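Local coordinates for protein putative oxidoreductase with NAD(P)-binding Rossmann-fold domain (Clostridium difficile, PDB 3UUW) that is probably an NAD(P)-dependent dehydrogenase of the Gfo/Idh/MocA family, with a Rossmann-type nucleotide-binding domain and a substrate not established, at residues A[24-27]-A[31-34]; A[36-39]-A[44-47]. All blocks are in the same frame, centred on the assembly; numbering follows the deposited sequence. Where two conformers were deposited one is given.

From the N terminus, the chain passes strand 8-12 and enters helix 16-26, whose C-terminal part opens contact 1; there it meets residues 31-34, which lead into strand 33-38, and a loop of three residues is closed. The same strand then carries the chain to contact 2, in which its C-terminal end and Thr-39 pack against helix 42-52 across a four-residue connection. The two contacts follow each other in series, neither enclosing nor crossing the other, with centres about 15 Å apart. Contact 1 ties the helix to the second strand of the first beta-alpha-beta unit of the Rossmann domain; contact 2 fastens the next helix to strand 33-38, an outermost strand of the parallel sheet within this chain.

Contact 1. Residues A[24-27]-A[31-34]; sequences PILT and RFEF
Leu-26, near the C-terminal end of helix 16-26, faces the rings of Phe-32 and Phe-34 with both its side chain and its carbonyl group. Its CB lies 4.1 Å from Phe-32 CZ and 4.2 Å from Phe-34 CE2, so the root of the side chain already touches both rings. CG stands anti to the carbonyl carbon (chi1 -66°), and from this branch point CD2 reaches the far end of the Phe-32 ring, 3.6 Å from CZ, with CE2 only slightly farther away. The leucine runs roughly perpendicular to the Phe-32 side chain.

The carbonyl oxygen of the same leucine approaches the Phe-32 ring at its edge, near the ring plane, with Leu-26 O 3.3 Å from Phe-32 CZ. Such an edge approach sets the oxygen against the slightly positive ring hydrogens. Leu-26 O also lies 3.5 Å from Phe-34 CD2, here obliquely to the ring, and accepts a hydrogen bond from Ser-29 OG. Thr-27 lies beside Phe-34 with the same heading and puts its methyl CG2 3.9 Å from Phe-34 CE2; its OG1 hydrogen-bonds Leu-23 O, one turn back in the helix.

These buried side chains join helix 16-26 to strand 33-38 in the first beta-alpha-beta unit. Met-9 of strand 8-12 touches both phenylalanines and Met-11 touches Leu-26, while Ile-277 of helix 269-281 packs on Phe-32. Arg-53 of the second subunit packs on Phe-34 and bonds Thr-27 O, bringing the subunit interface to this helix end.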
ATOM      1  N   PRO A  24     -11.268  -7.830  28.599  1.00 19.73           N
ATOM      2  CA  PRO A  24     -10.303  -6.721  28.606  1.00 20.41           C
ATOM      3  C   PRO A  24     -10.920  -5.332  28.717  1.00 21.41           C
ATOM      4  O   PRO A  24     -10.267  -4.413  29.201  1.00 22.08           O
ATOM      5  CB  PRO A  24      -9.560  -6.898  27.280  1.00 20.35           C
ATOM      6  CG  PRO A  24      -9.626  -8.392  27.031  1.00 20.75           C
ATOM      7  CD  PRO A  24     -11.033  -8.729  27.442  1.00 19.48           C
ATOM      8  N   ILE A  25     -12.159  -5.171  28.285  1.00 20.27           N
ATOM      9  CA  ILE A  25     -12.813  -3.861  28.426  1.00 22.27           C
ATOM     10  C   ILE A  25     -13.659  -3.759  29.704  1.00 21.06           C
ATOM     11  O   ILE A  25     -13.615  -2.722  30.414  1.00 20.60           O
ATOM     12  CB  ILE A  25     -13.605  -3.472  27.160  1.00 25.67           C
ATOM     13  CG1 ILE A  25     -14.503  -4.601  26.706  1.00 26.89           C
ATOM     14  CG2 ILE A  25     -12.652  -3.085  26.067  1.00 31.27           C
ATOM     15  CD1 ILE A  25     -15.097  -4.435  25.290  1.00 29.23           C
ATOM     16  N   LEU A  26     -14.387  -4.824  30.038  1.00 20.47           N
ATOM     17  CA  LEU A  26     -15.326  -4.761  31.142  1.00 19.26           C
ATOM     18  C   LEU A  26     -14.662  -4.815  32.507  1.00 19.26           C
ATOM     19  O   LEU A  26     -15.256  -4.378  33.483  1.00 18.45           O
ATOM     20  CB  LEU A  26     -16.391  -5.857  31.014  1.00 19.27           C
ATOM     21  CG  LEU A  26     -17.327  -5.708  29.813  1.00 19.12           C
ATOM     22  CD1 LEU A  26     -18.210  -6.939  29.722  1.00 23.52           C
ATOM     23  CD2 LEU A  26     -18.163  -4.392  29.904  1.00 20.40           C
ATOM     24  N   THR A  27     -13.428  -5.322  32.570  1.00 19.21           N
ATOM     25  CA  THR A  27     -12.714  -5.386  33.836  1.00 19.58           C
ATOM     26  C   THR A  27     -12.194  -4.031  34.289  1.00 22.18           C
ATOM     27  O   THR A  27     -11.750  -3.919  35.438  1.00 22.85           O
ATOM     28  CB  THR A  27     -11.599  -6.443  33.818  1.00 19.47           C
ATOM     29  OG1 THR A  27     -10.717  -6.173  32.735  1.00 20.52           O
ATOM     30  CG2 THR A  27     -12.208  -7.852  33.681  1.00 19.99           C
ATOM     31  N   ARG A  31     -18.451   2.270  34.596  1.00 23.54           N
ATOM     32  CA  ARG A  31     -19.867   2.685  34.622  1.00 26.01           C
ATOM     33  C   ARG A  31     -20.801   1.669  35.277  1.00 24.39           C
ATOM     34  O   ARG A  31     -22.028   1.753  35.141  1.00 24.61           O
ATOM     35  CB  ARG A  31     -20.321   2.923  33.199  1.00 27.37           C
ATOM     36  CG  ARG A  31     -19.539   4.007  32.446  1.00 33.15           C
ATOM     37  CD  ARG A  31     -19.784   5.392  33.008  1.00 41.38           C
ATOM     38  NE  ARG A  31     -19.513   6.450  32.027  1.00 50.28           N
ATOM     39  CZ  ARG A  31     -18.301   6.880  31.661  1.00 53.33           C
ATOM     40  NH1 ARG A  31     -17.191   6.338  32.170  1.00 54.99           N
ATOM     41  NH2 ARG A  31     -18.200   7.851  30.760  1.00 55.26           N
ATOM     42  N   PHE A  32     -20.223   0.705  35.971  1.00 22.06           N
ATOM     43  CA  PHE A  32     -20.988  -0.339  36.628  1.00 21.62           C
ATOM     44  C   PHE A  32     -20.114  -1.019  37.652  1.00 22.15           C
ATOM     45  O   PHE A  32     -18.885  -0.817  37.674  1.00 22.46           O
ATOM     46  CB  PHE A  32     -21.475  -1.394  35.610  1.00 19.68           C
ATOM     47  CG  PHE A  32     -20.369  -1.970  34.773  1.00 20.27           C
ATOM     48  CD1 PHE A  32     -19.545  -2.970  35.261  1.00 20.35           C
ATOM     49  CD2 PHE A  32     -20.126  -1.475  33.498  1.00 19.53           C
ATOM     50  CE1 PHE A  32     -18.501  -3.464  34.502  1.00 20.11           C
ATOM     51  CE2 PHE A  32     -19.088  -1.964  32.730  1.00 22.33           C
ATOM     52  CZ  PHE A  32     -18.266  -2.953  33.235  1.00 19.52           C
ATOM     53  N   GLU A  33     -20.744  -1.807  38.516  1.00 22.24           N
ATOM     54  CA  GLU A  33     -20.024  -2.660  39.439  1.00 23.65           C
ATOM     55  C   GLU A  33     -19.955  -4.053  38.820  1.00 22.29           C
ATOM     56  O   GLU A  33     -20.993  -4.597  38.425  1.00 20.91           O
ATOM     57  CB  GLU A  33     -20.747  -2.744  40.781  1.00 25.74           C
ATOM     58  CG  GLU A  33     -19.987  -3.539  41.824  1.00 30.20           C
ATOM     59  CD  GLU A  33     -20.740  -3.741  43.137  1.00 39.74           C
ATOM     60  OE1 GLU A  33     -21.934  -3.380  43.233  1.00 43.06           O
ATOM     61  OE2 GLU A  33     -20.117  -4.283  44.076  1.00 45.63           O
ATOM     62  N   PHE A  34     -18.747  -4.620  38.722  1.00 21.00           N
ATOM     63  CA  PHE A  34     -18.543  -5.985  38.202  1.00 21.34           C
ATOM     64  C   PHE A  34     -18.729  -6.928  39.406  1.00 22.67           C
ATOM     65  O   PHE A  34     -17.792  -7.221  40.152  1.00 22.49           O
ATOM     66  CB  PHE A  34     -17.155  -6.131  37.560  1.00 21.08           C
ATOM     67  CG  PHE A  34     -17.047  -7.257  36.548  1.00 20.39           C
ATOM     68  CD1 PHE A  34     -17.771  -8.426  36.683  1.00 22.74           C
ATOM     69  CD2 PHE A  34     -16.174  -7.153  35.490  1.00 20.64           C
ATOM     70  CE1 PHE A  34     -17.646  -9.458  35.736  1.00 19.79           C
ATOM     71  CE2 PHE A  34     -16.036  -8.176  34.556  1.00 22.26           C
ATOM     72  CZ  PHE A  34     -16.787  -9.332  34.679  1.00 20.19           C
TER

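Contact 2. Residues A[36-39]-A[44-47]; sequences GAFT and KREK
Arg-45 reaches from helix 42-52 across the end of strand 33-38, passing Thr-39 and bringing its guanidinium beside the ring of Phe-38. The Thr-39 and Arg-45 side chains run antiparallel past one another, and the threonine methyl CG2 rests 3.7 Å from Arg-45 CB. Farther along the arginine, CD lies 3.7 Å from Thr-39 N, and the bend about CG-CD (chi3 75°) then turns the guanidinium toward the backbone carbonyl of Thr-39.

Arg-45 NH1 donates to Thr-39 O over 2.8 Å with an N-H...O angle of 150°, and the oxygen sits at the guanidinium edge, almost in its plane. Although the CB of Phe-38 points away from the helix, the CD1-CE1 side of its ring comes nearer, with CE1 3.6 Å from Arg-45 NH1. Ring and guanidinium planes are only 18° apart, but the approach is oblique. Lys-44 lies roughly perpendicular to Thr-39, its CE 3.9 Å from Thr-39 CG2.

Thr-39 is thus held by two hydrogen bonds: its carbonyl takes the arginine, and its OG1 bonds the backbone N of Leu-14 in the glycine-rich turn after strand 8-12, a segment that resembles a Rossmann dinucleotide-binding motif. Chemically, a charged donor satisfies a main-chain acceptor while its aliphatic stem packs on the threonine methyl, linking helix 42-52 to the residue that follows strand 33-38 by polar and apolar contacts together.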
ATOM      1  N   GLY A  36     -19.600 -10.176  39.716  1.00 20.34           N
ATOM      2  CA  GLY A  36     -19.043 -11.512  39.701  1.00 19.94           C
ATOM      3  C   GLY A  36     -19.138 -12.185  38.364  1.00 18.53           C
ATOM      4  O   GLY A  36     -19.654 -11.623  37.395  1.00 18.10           O
ATOM      5  N   ALA A  37     -18.655 -13.424  38.322  1.00 19.90           N
ATOM      6  CA  ALA A  37     -18.656 -14.176  37.096  1.00 18.87           C
ATOM      7  C   ALA A  37     -18.820 -15.666  37.381  1.00 21.00           C
ATOM      8  O   ALA A  37     -18.433 -16.150  38.438  1.00 22.21           O
ATOM      9  CB  ALA A  37     -17.347 -13.925  36.317  1.00 20.03           C
ATOM     10  N   PHE A  38     -19.408 -16.366  36.421  1.00 20.47           N
ATOM     11  CA  PHE A  38     -19.612 -17.790  36.505  1.00 21.53           C
ATOM     12  C   PHE A  38     -19.263 -18.402  35.172  1.00 22.50           C
ATOM     13  O   PHE A  38     -19.551 -17.830  34.110  1.00 20.29           O
ATOM     14  CB  PHE A  38     -21.073 -18.136  36.834  1.00 22.18           C
ATOM     15  CG  PHE A  38     -21.399 -19.599  36.603  1.00 22.09           C
ATOM     16  CD1 PHE A  38     -21.080 -20.550  37.554  1.00 23.50           C
ATOM     17  CD2 PHE A  38     -21.930 -20.022  35.394  1.00 23.46           C
ATOM     18  CE1 PHE A  38     -21.334 -21.892  37.318  1.00 23.10           C
ATOM     19  CE2 PHE A  38     -22.190 -21.345  35.150  1.00 26.99           C
ATOM     20  CZ  PHE A  38     -21.895 -22.288  36.110  1.00 24.59           C
ATOM     21  N   THR A  39     -18.614 -19.559  35.255  1.00 22.13           N
ATOM     22  CA  THR A  39     -18.413 -20.443  34.123  1.00 23.58           C
ATOM     23  C   THR A  39     -18.448 -21.879  34.709  1.00 23.77           C
ATOM     24  O   THR A  39     -18.071 -22.086  35.857  1.00 22.71           O
ATOM     25  CB  THR A  39     -17.141 -20.085  33.307  1.00 23.59           C
ATOM     26  OG1 THR A  39     -17.244 -20.644  31.991  1.00 24.75           O
ATOM     27  CG2 THR A  39     -15.850 -20.572  33.986  1.00 23.38           C
ATOM     28  N   LYS A  44     -11.230 -23.123  35.995  1.00 25.87           N
ATOM     29  CA  LYS A  44     -11.061 -21.997  35.109  1.00 24.83           C
ATOM     30  C   LYS A  44     -11.725 -20.774  35.724  1.00 22.66           C
ATOM     31  O   LYS A  44     -11.169 -19.670  35.674  1.00 23.33           O
ATOM     32  CB  LYS A  44     -11.652 -22.282  33.734  1.00 24.78           C
ATOM     33  CG  LYS A  44     -11.329 -21.197  32.727  1.00 29.96           C
ATOM     34  CD  LYS A  44     -11.804 -21.515  31.312  1.00 37.17           C
ATOM     35  CE  LYS A  44     -13.308 -21.425  31.196  1.00 40.17           C
ATOM     36  NZ  LYS A  44     -13.800 -21.867  29.850  1.00 43.60           N
ATOM     37  N   ARG A  45     -12.916 -20.968  36.295  1.00 21.74           N
ATOM     38  CA  ARG A  45     -13.660 -19.877  36.923  1.00 21.27           C
ATOM     39  C   ARG A  45     -12.827 -19.184  37.985  1.00 22.13           C
ATOM     40  O   ARG A  45     -12.705 -17.956  38.000  1.00 23.44           O
ATOM     41  CB  ARG A  45     -14.939 -20.419  37.577  1.00 23.69           C
ATOM     42  CG  ARG A  45     -15.731 -19.358  38.275  1.00 22.06           C
ATOM     43  CD  ARG A  45     -17.108 -19.814  38.624  1.00 27.58           C
ATOM     44  NE  ARG A  45     -17.164 -20.719  39.760  1.00 28.45           N
ATOM     45  CZ  ARG A  45     -17.607 -21.982  39.742  1.00 29.21           C
ATOM     46  NH1 ARG A  45     -18.029 -22.580  38.627  1.00 27.57           N
ATOM     47  NH2 ARG A  45     -17.639 -22.654  40.869  1.00 30.04           N
ATOM     48  N   GLU A  46     -12.250 -19.970  38.876  1.00 23.75           N
ATOM     49  CA  GLU A  46     -11.501 -19.399  39.986  1.00 25.52           C
ATOM     50  C   GLU A  46     -10.214 -18.699  39.525  1.00 26.14           C
ATOM     51  O   GLU A  46      -9.839 -17.661  40.079  1.00 26.19           O
ATOM     52  CB  GLU A  46     -11.282 -20.445  41.080  1.00 28.08           C
ATOM     53  CG  GLU A  46     -12.637 -20.872  41.666  1.00 31.17           C
ATOM     54  CD  GLU A  46     -12.555 -21.648  42.937  1.00 38.19           C
ATOM     55  OE1 GLU A  46     -11.524 -22.303  43.191  1.00 42.82           O
ATOM     56  OE2 GLU A  46     -13.555 -21.619  43.680  1.00 43.53           O
ATOM     57  N   LYS A  47      -9.562 -19.254  38.510  0.50 26.24           N
ATOM     58  CA  LYS A  47      -8.335 -18.664  37.985  0.50 26.27           C
ATOM     59  C   LYS A  47      -8.622 -17.312  37.321  0.50 24.88           C
ATOM     60  O   LYS A  47      -7.973 -16.314  37.632  0.50 23.69           O
ATOM     61  CB  LYS A  47      -7.660 -19.619  37.000  0.50 27.47           C
ATOM     62  CG  LYS A  47      -6.237 -19.211  36.613  0.50 28.43           C
ATOM     63  CD  LYS A  47      -5.626 -20.200  35.625  0.50 31.36           C
ATOM     64  CE  LYS A  47      -4.212 -19.792  35.228  0.50 32.47           C
ATOM     65  NZ  LYS A  47      -4.153 -18.377  34.788  0.50 31.84           N
TER